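Local coordinates for restriction endonuclease (Mycobacterium sp., PDB 4F0Q), which cleaves DNA that carries methylated cytosine, working as a tetramer of identical subunits, at residues M341-L344 and K345-T348; H447-P450 and E451-I454. All coordinates share one frame; numbering follows the deposited sequence.

Interaction 1: residues M341-L344 and K345-T348; sequences MGSL and KAST
Met341 and Thr348 face each other as an antiparallel hydrogen-bonded pair, and from there the chain reverses through a tight turn, the segments 341-344 and 345-348 running 160° apart. The pair is closed twice, Met341 N to Thr348 O at 2.9 Å and Thr348 N to Met341 O at 2.9 Å. Met341 O also receives a CA-H...O contact from Ser347 CA at 3.2 Å. One step on, Gly342 and Ser347 form a non-hydrogen-bonded pair whose CA atoms approach to 4.2 Å; the positive phi of Gly342, 131°, belongs to a conformation practically reserved for glycine. Ser343 N donates to Ala346 O across the base of the turn, over a modelled length so short that its exact value is doubtful. The Ser343 hydroxyl reaches over toward the same oxygen, its OG 3.3 Å from Ala346 O, a weak approach at best. At the tip, Leu344 and Lys345 send their side chains out side by side. With CG of Leu344 anti to its own N (chi1 -172°), CD2 lies alongside the lysine stem, 3.8 Å from Lys345 CE. The second subunit covers the hairpin: its Glu314 accepts from Leu344 N, and its Met341 packs on Met341. This is a beta hairpin whose four-residue loop, Ser343-Ala346, joins two adjacent inner strands of the PD-(D/E)XK-type nuclease sheet at the end remote from the magnesium site of Asp334, Gln355 and Ala356.

Interaction 2: residues H447-P450 and E451-I454; sequences HRRP and EEVI
Entry into a 3-10 segment is the setting here: residues 447-450 lead into 451-454, and Glu452 folds its side chain back over the start of the turn. Its chain, extended beyond CG (chi2 179°), brings the carboxylate to the backbone of Arg449, where Arg449 N donates to Glu452 OE2 at 2.8 Å, meeting the oxygen from above the carboxylate plane. The other oxygen, OE1, leans on an aliphatic stem, 3.4 Å from Arg448 CB. Both guanidinium groups form salt bridges with the third subunit, Arg448 to Asp207 and Arg449 to Asp106. A water joins Arg448 NH1, weakly, to Glu452 O. Along the backbone, Val453 N donates to Pro450 O at 2.9 Å, while Glu452 N to Arg449 O is a weak 3.1 Å bond. Glu451, bent at chi2 (80°), lays its side chain beside the proline ring, OE1 3.4 Å from Pro450 CD, and its OE2 forms a salt bridge with Arg378. Pro450 and Val453 press on Ile336 and Val351 of the nuclease sheet. Bonds to the third residue back, accepted by Arg449, Pro450 and Glu451, mark a 3-10 segment, and the Glu452 carboxylate on Arg449 N resembles one half of a capping box.

How the interactions relate
Both interactions are built on neighbouring residues; one is part of the nuclease sheet and the other packs against it, and their chemistry differs with their place in the fold. Interaction 1 is a buried hairpin end, held mainly by backbone bonds between strands 335-342 and 347-357. Interaction 2 lies at the surface and combines 3-10 backbone bonds with a glutamate carboxylate bound to a backbone N-H and a bridging water; its nonpolar side packs on those same two strands. Their centres are 20 Å apart and their nearest atoms about 7 Å, without touching. Each meets the second subunit, the hairpin through packing and a hydrogen bond, but the arginine ends of 447-454 also pair with acids of the third.

Interaction 1: residues M341-L344 and K345-T348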
loop_
_atom_site.group_PDB
_atom_site.type_symbol
_atom_site.label_atom_id
_atom_site.label_comp_id
_atom_site.label_asym_id
_atom_site.label_seq_id
_atom_site.Cartn_x
_atom_site.Cartn_y
_atom_site.Cartn_z
ATOM N N MET A 341 -2.253 7.700 -0.043
ATOM C CA MET A 341 -1.679 7.415 1.269
ATOM C C MET A 341 -0.754 8.532 1.740
ATOM O O MET A 341 0.216 8.878 1.067
ATOM C CB MET A 341 -0.945 6.072 1.260
ATOM C CG MET A 341 -1.868 4.875 1.091
ATOM S SD MET A 341 -1.015 3.287 1.177
ATOM C CE MET A 341 -0.383 3.326 2.850
ATOM N N GLY A 342 -1.065 9.087 2.906
ATOM C CA GLY A 342 -0.313 10.202 3.451
ATOM C C GLY A 342 -1.245 11.314 3.886
ATOM O O GLY A 342 -2.319 11.057 4.430
ATOM N N SER A 343 -0.834 12.555 3.645
ATOM C CA SER A 343 -1.655 13.709 3.991
ATOM C C SER A 343 -1.912 14.579 2.766
ATOM O O SER A 343 -1.637 14.173 1.638
ATOM C CB SER A 343 -0.994 14.534 5.098
ATOM O OG SER A 343 0.234 15.089 4.663
ATOM N N LEU A 344 -2.438 15.777 2.995
ATOM C CA LEU A 344 -2.782 16.683 1.907
ATOM C C LEU A 344 -1.537 17.200 1.189
ATOM O O LEU A 344 -1.494 17.246 -0.040
ATOM C CB LEU A 344 -3.629 17.846 2.433
ATOM C CG LEU A 344 -4.243 18.819 1.423
ATOM C CD1 LEU A 344 -5.646 19.216 1.857
ATOM C CD2 LEU A 344 -3.373 20.057 1.257
ATOM N N LYS A 345 -0.524 17.585 1.959
ATOM C CA LYS A 345 0.704 18.125 1.384
ATOM C C LYS A 345 1.669 17.016 0.964
ATOM O O LYS A 345 2.399 17.156 -0.020
ATOM C CB LYS A 345 1.385 19.075 2.371
ATOM C CG LYS A 345 0.566 20.312 2.711
ATOM C CD LYS A 345 0.323 21.175 1.481
ATOM C CE LYS A 345 -0.453 22.437 1.831
ATOM N NZ LYS A 345 -0.697 23.292 0.635
ATOM N N ALA A 346 1.666 15.918 1.712
ATOM C CA ALA A 346 2.538 14.786 1.420
ATOM C C ALA A 346 1.734 13.501 1.252
ATOM O O ALA A 346 1.112 13.021 2.198
ATOM C CB ALA A 346 3.572 14.620 2.521
ATOM N N SER A 347 1.755 12.942 0.047
ATOM C CA SER A 347 0.993 11.736 -0.243
ATOM C C SER A 347 1.512 10.998 -1.474
ATOM O O SER A 347 2.080 11.604 -2.382
ATOM C CB SER A 347 -0.486 12.081 -0.434
ATOM O OG SER A 347 -0.643 13.147 -1.352
ATOM N N THR A 348 1.311 9.685 -1.496
ATOM C CA THR A 348 1.633 8.889 -2.672
ATOM C C THR A 348 0.407 8.078 -3.099
ATOM O O THR A 348 -0.371 7.622 -2.256
ATOM C CB THR A 348 2.864 7.970 -2.440
ATOM O OG1 THR A 348 3.348 7.481 -3.697
ATOM C CG2 THR A 348 2.517 6.795 -1.536
#

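Interaction 2: residues H447-P450 and E451-I454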
loop_
_atom_site.group_PDB
_atom_site.type_symbol
_atom_site.label_atom_id
_atom_site.label_comp_id
_atom_site.label_asym_id
_atom_site.label_seq_id
_atom_site.Cartn_x
_atom_site.Cartn_y
_atom_site.Cartn_z
ATOM N N HIS A 447 -11.104 1.195 -20.899
ATOM C CA HIS A 447 -10.116 0.179 -21.241
ATOM C C HIS A 447 -8.707 0.677 -20.933
ATOM O O HIS A 447 -7.741 0.303 -21.599
ATOM C CB HIS A 447 -10.234 -0.206 -22.718
ATOM C CG HIS A 447 -9.628 -1.536 -23.044
ATOM N ND1 HIS A 447 -10.175 -2.728 -22.620
ATOM C CD2 HIS A 447 -8.520 -1.862 -23.753
ATOM C CE1 HIS A 447 -9.433 -3.730 -23.054
ATOM N NE2 HIS A 447 -8.422 -3.232 -23.744
ATOM N N ARG A 448 -8.596 1.521 -19.913
ATOM C CA ARG A 448 -7.314 2.100 -19.536
ATOM C C ARG A 448 -6.510 1.148 -18.659
ATOM O O ARG A 448 -7.070 0.278 -17.992
ATOM C CB ARG A 448 -7.523 3.421 -18.795
ATOM C CG ARG A 448 -8.417 4.414 -19.514
ATOM C CD ARG A 448 -8.505 5.717 -18.737
ATOM N NE ARG A 448 -9.494 6.632 -19.299
ATOM C CZ ARG A 448 -9.778 7.826 -18.789
ATOM N NH1 ARG A 448 -9.146 8.253 -17.703
ATOM N NH2 ARG A 448 -10.693 8.594 -19.363
ATOM N N ARG A 449 -5.191 1.319 -18.668
ATOM C CA ARG A 449 -4.313 0.571 -17.781
ATOM C C ARG A 449 -4.577 1.001 -16.343
ATOM O O ARG A 449 -4.937 2.152 -16.100
ATOM C CB ARG A 449 -2.849 0.835 -18.136
ATOM C CG ARG A 449 -2.446 0.421 -19.540
ATOM C CD ARG A 449 -0.985 0.762 -19.797
ATOM N NE ARG A 449 -0.518 0.281 -21.094
ATOM C CZ ARG A 449 0.717 0.454 -21.555
ATOM N NH1 ARG A 449 1.615 1.101 -20.822
ATOM N NH2 ARG A 449 1.056 -0.019 -22.746
ATOM N N PRO A 450 -4.405 0.077 -15.384
ATOM C CA PRO A 450 -4.590 0.391 -13.963
ATOM C C PRO A 450 -3.724 1.569 -13.521
ATOM O O PRO A 450 -4.193 2.430 -12.778
ATOM C CB PRO A 450 -4.133 -0.891 -13.263
ATOM C CG PRO A 450 -4.396 -1.964 -14.257
ATOM C CD PRO A 450 -4.105 -1.351 -15.597
ATOM N N GLU A 451 -2.481 1.602 -13.994
ATOM C CA GLU A 451 -1.543 2.674 -13.672
ATOM C C GLU A 451 -2.132 4.055 -13.959
ATOM O O GLU A 451 -1.940 5.001 -13.188
ATOM C CB GLU A 451 -0.240 2.492 -14.459
ATOM C CG GLU A 451 0.523 1.205 -14.151
ATOM C CD GLU A 451 -0.037 -0.012 -14.870
ATOM O OE1 GLU A 451 -1.064 0.121 -15.567
ATOM O OE2 GLU A 451 0.554 -1.105 -14.741
ATOM N N GLU A 452 -2.872 4.157 -15.059
ATOM C CA GLU A 452 -3.482 5.416 -15.475
ATOM C C GLU A 452 -4.407 6.015 -14.412
ATOM O O GLU A 452 -4.753 7.195 -14.482
ATOM C CB GLU A 452 -4.236 5.238 -16.798
ATOM C CG GLU A 452 -3.356 4.782 -17.957
ATOM C CD GLU A 452 -4.130 4.592 -19.252
ATOM O OE1 GLU A 452 -4.909 5.495 -19.627
ATOM O OE2 GLU A 452 -3.961 3.536 -19.898
ATOM N N VAL A 453 -4.791 5.210 -13.422
ATOM C CA VAL A 453 -5.638 5.694 -12.334
ATOM C C VAL A 453 -4.928 6.778 -11.522
ATOM O O VAL A 453 -5.563 7.526 -10.779
ATOM C CB VAL A 453 -6.095 4.551 -11.398
ATOM C CG1 VAL A 453 -5.040 4.269 -10.337
ATOM C CG2 VAL A 453 -7.424 4.894 -10.744
ATOM N N ILE A 454 -3.608 6.864 -11.672
ATOM C CA ILE A 454 -2.840 7.912 -11.010
ATOM C C ILE A 454 -3.204 9.284 -11.583
ATOM O O ILE A 454 -3.165 10.295 -10.880
ATOM C CB ILE A 454 -1.320 7.659 -11.134
ATOM C CG1 ILE A 454 -0.954 6.325 -10.482
ATOM C CG2 ILE A 454 -0.523 8.784 -10.494
ATOM C CD1 ILE A 454 0.516 5.982 -10.575
HETATM O O HOH W 1 -6.530 8.412 -16.709
#